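Local coordinates for uncharacterized protein Atu1872 (Agrobacterium tumefaciens, PDB 2QNT), which is of unknown function but belongs to the glyoxalase/bleomycin resistance/dioxygenase family, whose paired beta-alpha-beta-beta-beta modules probably form a small-molecule pocket, at residues L78-A83 / H120-G125; L98-E103 / V111-D116. All coordinates share one frame; numbering follows the deposited sequence. Where two conformers were deposited one is given.

Contact 1. Residues L78-A83 / H120-G125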
# COMPACT_ATOMS: atom_id res chain seq x y z
N LEU A 78 -2.21 -5.45 -3.06
CA LEU A 78 -1.32 -4.60 -3.87
C LEU A 78 -1.69 -4.76 -5.34
O LEU A 78 -1.54 -5.86 -5.89
CB LEU A 78 0.13 -4.96 -3.62
CG LEU A 78 0.56 -4.80 -2.17
CD1 LEU A 78 1.90 -5.49 -1.89
CD2 LEU A 78 0.59 -3.34 -1.77
N TYR A 79 -2.17 -3.69 -5.98
CA TYR A 79 -2.79 -3.76 -7.29
C TYR A 79 -1.87 -3.12 -8.32
O TYR A 79 -1.55 -1.93 -8.26
CB TYR A 79 -4.18 -3.08 -7.25
CG TYR A 79 -4.82 -2.96 -8.60
CD1 TYR A 79 -5.24 -4.06 -9.31
CD2 TYR A 79 -4.98 -1.73 -9.19
CE1 TYR A 79 -5.76 -3.96 -10.57
CE2 TYR A 79 -5.53 -1.61 -10.48
CZ TYR A 79 -5.90 -2.73 -11.14
OH TYR A 79 -6.47 -2.68 -12.42
N PHE A 80 -1.50 -3.94 -9.30
CA PHE A 80 -0.64 -3.60 -10.43
C PHE A 80 -1.39 -3.85 -11.73
O PHE A 80 -2.29 -4.68 -11.80
CB PHE A 80 0.61 -4.51 -10.49
CG PHE A 80 1.55 -4.41 -9.30
CD1 PHE A 80 2.76 -3.78 -9.41
CD2 PHE A 80 1.28 -5.04 -8.10
CE1 PHE A 80 3.66 -3.69 -8.36
CE2 PHE A 80 2.19 -4.99 -7.06
CZ PHE A 80 3.36 -4.32 -7.18
N GLU A 81 -0.97 -3.14 -12.77
CA GLU A 81 -1.46 -3.36 -14.14
C GLU A 81 -0.29 -3.60 -15.06
O GLU A 81 0.79 -3.09 -14.86
CB GLU A 81 -2.29 -2.17 -14.65
CG GLU A 81 -3.67 -2.08 -14.00
CD GLU A 81 -4.50 -0.86 -14.38
OE1 GLU A 81 -4.10 -0.13 -15.29
OE2 GLU A 81 -5.55 -0.59 -13.74
N HIS A 82 -0.54 -4.38 -16.10
CA HIS A 82 0.45 -4.69 -17.12
C HIS A 82 -0.19 -4.50 -18.48
O HIS A 82 -1.33 -4.90 -18.70
CB HIS A 82 0.97 -6.11 -16.96
CG HIS A 82 2.26 -6.39 -17.66
ND1 HIS A 82 2.36 -6.56 -19.02
CD2 HIS A 82 3.51 -6.60 -17.16
CE1 HIS A 82 3.62 -6.84 -19.33
NE2 HIS A 82 4.34 -6.86 -18.22
N ALA A 83 0.59 -3.96 -19.40
CA ALA A 83 0.17 -3.77 -20.77
C ALA A 83 -0.23 -5.04 -21.51
O ALA A 83 -1.04 -5.00 -22.46
CB ALA A 83 1.28 -3.04 -21.55
N HIS A 120 2.13 -11.36 1.09
CA HIS A 120 1.25 -10.25 0.78
C HIS A 120 0.49 -10.57 -0.50
O HIS A 120 1.05 -11.21 -1.41
CB HIS A 120 2.03 -8.93 0.56
CG HIS A 120 2.74 -8.45 1.78
ND1 HIS A 120 2.08 -8.07 2.94
CD2 HIS A 120 4.06 -8.26 2.01
CE1 HIS A 120 2.98 -7.66 3.81
NE2 HIS A 120 4.19 -7.77 3.28
N ALA A 121 -0.77 -10.15 -0.62
CA ALA A 121 -1.60 -10.45 -1.76
C ALA A 121 -1.37 -9.43 -2.85
O ALA A 121 -1.44 -8.20 -2.60
CB ALA A 121 -3.07 -10.49 -1.34
N ILE A 122 -1.10 -9.92 -4.05
CA ILE A 122 -0.87 -9.12 -5.25
C ILE A 122 -1.84 -9.46 -6.36
O ILE A 122 -2.12 -10.63 -6.63
CB ILE A 122 0.54 -9.35 -5.84
CG1 ILE A 122 1.61 -8.79 -4.90
CG2 ILE A 122 0.66 -8.68 -7.21
CD1 ILE A 122 2.99 -9.27 -5.24
N GLU A 123 -2.31 -8.42 -7.04
CA GLU A 123 -3.10 -8.57 -8.26
C GLU A 123 -2.37 -7.91 -9.38
O GLU A 123 -1.87 -6.80 -9.23
CB GLU A 123 -4.48 -7.91 -8.06
CG GLU A 123 -5.32 -7.92 -9.33
CD GLU A 123 -6.69 -7.37 -9.15
OE1 GLU A 123 -7.22 -7.39 -8.02
OE2 GLU A 123 -7.21 -6.89 -10.18
N VAL A 124 -2.34 -8.61 -10.53
CA VAL A 124 -1.88 -8.04 -11.79
C VAL A 124 -3.05 -8.12 -12.75
O VAL A 124 -3.50 -9.20 -13.10
CB VAL A 124 -0.64 -8.75 -12.33
CG1 VAL A 124 -0.29 -8.24 -13.73
CG2 VAL A 124 0.54 -8.61 -11.38
N GLY A 125 -3.49 -6.96 -13.21
CA GLY A 125 -4.59 -6.87 -14.15
C GLY A 125 -4.19 -6.25 -15.45
O GLY A 125 -3.20 -5.49 -15.54
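H120 meets L78 just ahead of the paired strands: its CB lies 4.2 Å from L78 CD1, while its NE2 is hydrogen-bonded to the carbonyl of F15. The next residue, A121, opens the parallel pairing by accepting the amide of L78 on its carbonyl, N to O 2.9 Å with 173° at the hydrogen. I122 pairs with L78, and its CA–H points at L78 O. Its CG1 lies beside the backbone N, which puts CG2 anti to that nitrogen, and this second branch reaches F80 CD2 at 3.8 Å, coming to the ring obliquely.

E123 is bonded to the facing strand through both its backbone N, which donates to L78 O, and its backbone O, which receives F80 N. Its side chain, fully extended with CG anti to the backbone N, runs out over the face it shares with Y79 and E81. There OE2 sits 3.3 Å from Y79 CE1, at the edge of a ring turned 78° from the carboxylate plane. The phenol OH of Y79 is bonded to E81 OE2, 2.6 Å away, and to Q109 NE2. The other carboxylate oxygen of E123, OE1, forms a salt bridge with R113.

V124 returns to the face of I122, where CG2 touches F80 CB and CG1 lies 4.1 Å from H82 CB. G125 ends the series: its N donates to F80 O, and its O takes H82 N at 2.9 Å.

The axes of the two strand segments are twisted by 24° against each other. Strand 121-126 has strand 110-115 on its other side, and F25 and Y26 of helix 19-29 cover I122. Strand 76-82 continues the sheet into an antiparallel strand of the second subunit, whose F9 meets the F80 ring edge-to-face.

Contact 2. Residues L98-E103 / V111-D116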
# COMPACT_ATOMS: atom_id res chain seq x y z
N LEU A 98 0.02 -18.98 -6.85
CA LEU A 98 -1.20 -18.33 -7.30
C LEU A 98 -2.30 -18.47 -6.27
O LEU A 98 -2.47 -19.50 -5.64
CB LEU A 98 -1.72 -18.92 -8.64
CG LEU A 98 -0.88 -18.68 -9.88
CD1 LEU A 98 -1.40 -19.53 -11.08
CD2 LEU A 98 -0.83 -17.24 -10.26
N ILE A 99 -3.11 -17.43 -6.17
CA ILE A 99 -4.42 -17.49 -5.56
C ILE A 99 -5.41 -18.00 -6.60
O ILE A 99 -6.19 -18.89 -6.31
CB ILE A 99 -4.82 -16.11 -4.98
CG1 ILE A 99 -3.88 -15.74 -3.80
CG2 ILE A 99 -6.28 -16.14 -4.56
CD1 ILE A 99 -3.98 -14.29 -3.37
N HIS A 100 -5.33 -17.48 -7.83
CA HIS A 100 -6.13 -17.98 -8.94
C HIS A 100 -5.43 -17.54 -10.23
O HIS A 100 -4.62 -16.58 -10.22
CB HIS A 100 -7.60 -17.47 -8.89
CG HIS A 100 -7.76 -15.99 -9.01
ND1 HIS A 100 -7.63 -15.32 -10.22
CD2 HIS A 100 -8.07 -15.05 -8.09
CE1 HIS A 100 -7.83 -14.02 -10.01
NE2 HIS A 100 -8.08 -13.84 -8.72
N PRO A 101 -5.76 -18.22 -11.34
CA PRO A 101 -5.14 -17.90 -12.63
C PRO A 101 -5.77 -16.68 -13.28
O PRO A 101 -6.63 -16.02 -12.71
CB PRO A 101 -5.33 -19.18 -13.45
CG PRO A 101 -6.46 -19.86 -12.84
CD PRO A 101 -6.61 -19.41 -11.41
N LEU A 102 -5.34 -16.40 -14.50
CA LEU A 102 -5.80 -15.25 -15.22
C LEU A 102 -7.25 -15.45 -15.61
O LEU A 102 -7.55 -16.33 -16.44
CB LEU A 102 -4.84 -15.03 -16.42
CG LEU A 102 -5.10 -13.84 -17.34
CD1 LEU A 102 -5.16 -12.55 -16.60
CD2 LEU A 102 -3.97 -13.83 -18.36
N GLU A 103 -8.14 -14.66 -15.02
CA GLU A 103 -9.62 -14.85 -15.10
C GLU A 103 -10.31 -13.53 -15.26
O GLU A 103 -9.97 -12.58 -14.59
CB GLU A 103 -10.12 -15.48 -13.76
CG GLU A 103 -9.61 -16.90 -13.56
CD GLU A 103 -10.00 -17.57 -12.22
OE1 GLU A 103 -10.51 -16.92 -11.30
OE2 GLU A 103 -9.82 -18.80 -12.12
N VAL A 111 -7.62 -10.49 -14.72
CA VAL A 111 -6.57 -10.35 -13.73
C VAL A 111 -6.14 -11.68 -13.20
O VAL A 111 -6.88 -12.65 -13.25
CB VAL A 111 -7.01 -9.43 -12.52
CG1 VAL A 111 -7.83 -8.24 -13.02
CG2 VAL A 111 -7.76 -10.19 -11.46
N PHE A 112 -4.93 -11.74 -12.62
CA PHE A 112 -4.54 -12.87 -11.80
C PHE A 112 -4.05 -12.37 -10.46
O PHE A 112 -3.68 -11.22 -10.33
CB PHE A 112 -3.53 -13.81 -12.50
CG PHE A 112 -2.18 -13.22 -12.83
CD1 PHE A 112 -1.04 -13.64 -12.15
CD2 PHE A 112 -2.02 -12.37 -13.90
CE1 PHE A 112 0.22 -13.19 -12.51
CE2 PHE A 112 -0.75 -11.93 -14.26
CZ PHE A 112 0.36 -12.33 -13.54
N ARG A 113 -4.07 -13.24 -9.45
CA ARG A 113 -3.73 -12.84 -8.08
C ARG A 113 -2.85 -13.93 -7.47
O ARG A 113 -2.98 -15.12 -7.79
CB ARG A 113 -4.98 -12.62 -7.26
CG ARG A 113 -5.88 -11.52 -7.81
CD ARG A 113 -7.01 -11.13 -6.87
NE ARG A 113 -7.87 -10.07 -7.40
CZ ARG A 113 -9.06 -10.27 -7.95
NH1 ARG A 113 -9.58 -11.50 -8.11
NH2 ARG A 113 -9.81 -9.25 -8.36
N PHE A 114 -1.92 -13.51 -6.62
CA PHE A 114 -0.88 -14.39 -6.12
C PHE A 114 -0.24 -13.78 -4.91
O PHE A 114 -0.50 -12.65 -4.55
CB PHE A 114 0.17 -14.68 -7.20
CG PHE A 114 0.79 -13.45 -7.80
CD1 PHE A 114 2.01 -12.98 -7.34
CD2 PHE A 114 0.20 -12.80 -8.85
CE1 PHE A 114 2.59 -11.87 -7.89
CE2 PHE A 114 0.80 -11.68 -9.41
CZ PHE A 114 2.00 -11.23 -8.91
N TYR A 115 0.65 -14.54 -4.28
CA TYR A 115 1.36 -14.07 -3.10
C TYR A 115 2.78 -13.65 -3.43
O TYR A 115 3.44 -14.27 -4.27
CB TYR A 115 1.46 -15.19 -2.06
CG TYR A 115 0.13 -15.64 -1.54
CD1 TYR A 115 -0.65 -14.82 -0.73
CD2 TYR A 115 -0.39 -16.86 -1.90
CE1 TYR A 115 -1.90 -15.24 -0.26
CE2 TYR A 115 -1.62 -17.29 -1.45
CZ TYR A 115 -2.37 -16.47 -0.63
OH TYR A 115 -3.60 -16.89 -0.17
N ASP A 116 3.26 -12.62 -2.75
CA ASP A 116 4.69 -12.32 -2.75
C ASP A 116 5.42 -13.23 -1.77
O ASP A 116 4.79 -14.05 -1.11
CB ASP A 116 4.94 -10.82 -2.59
CG ASP A 116 5.03 -10.34 -1.19
OD1 ASP A 116 4.76 -11.10 -0.23
OD2 ASP A 116 5.43 -9.15 -0.99
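The imidazole of H100 has the backbone N of R113 over one face, 3.9 Å above its plane and toward the rim, with V111 O at its edge. R113 NH1, which also bonds Q105 OE1, donates to H100 NE2 across 2.8 Å. That bond is bent, 136° at the hydrogen, and NH1 is tilted from the imidazole plane; ring and guanidinium planes are 76° apart. V111 CG2 covers one face of the guanidinium, centrally. The other imidazole nitrogen, ND1, donates in the ring plane to a lone pair of P101 O at 2.8 Å. Two bonds thus fix the ring's rotation, and the ND1 proton is consistent with NE2 serving as acceptor.

At Y115, I99 CG1 makes a CH-pi contact over one ring face, 3.9 Å from the centroid and 25° off the normal; the phenol OH bonds to W61 of the second subunit. The F112 ring is approached obliquely by L98 CD2 at its CD1 and by L102 CD1 at its CD2, each at 4.1 Å.

The backbone pairing is irregular. E103 and V111 form a hydrogen-bonded antiparallel pair, but the H100–R113 pair has long, weak bonds, while I99 N reaches R113 O at 2.8 Å. The register slips by one residue on each side of H100, giving two beta bulges. This beta hairpin supplies the sheet's outermost strand within the chain, 98-104, and its neighbour 110-115, the second and third strands in chain order of a glyoxalase-like beta-alpha-beta-beta-beta module.

How the contacts relate
Contacts 1 and 2 are successive parts of one sheet, their centres about 9 Å apart, joined where strand 121-126 runs antiparallel beside strand 110-115. I122 N lies 2.8 Å from F114 O, a probable hydrogen bond between the two backbones. On the face bearing E123 and R113, a salt bridge links the contacts, E123 OE1 to R113 NE at 2.8 Å, so the arginine that bonds H100 in contact 2 also reaches the carboxylate of contact 1. Both residues hydrogen-bond O8 of a buffer molecule, HEPES, probably from crystallisation, which may mark a pocket. The second subunit touches both contacts.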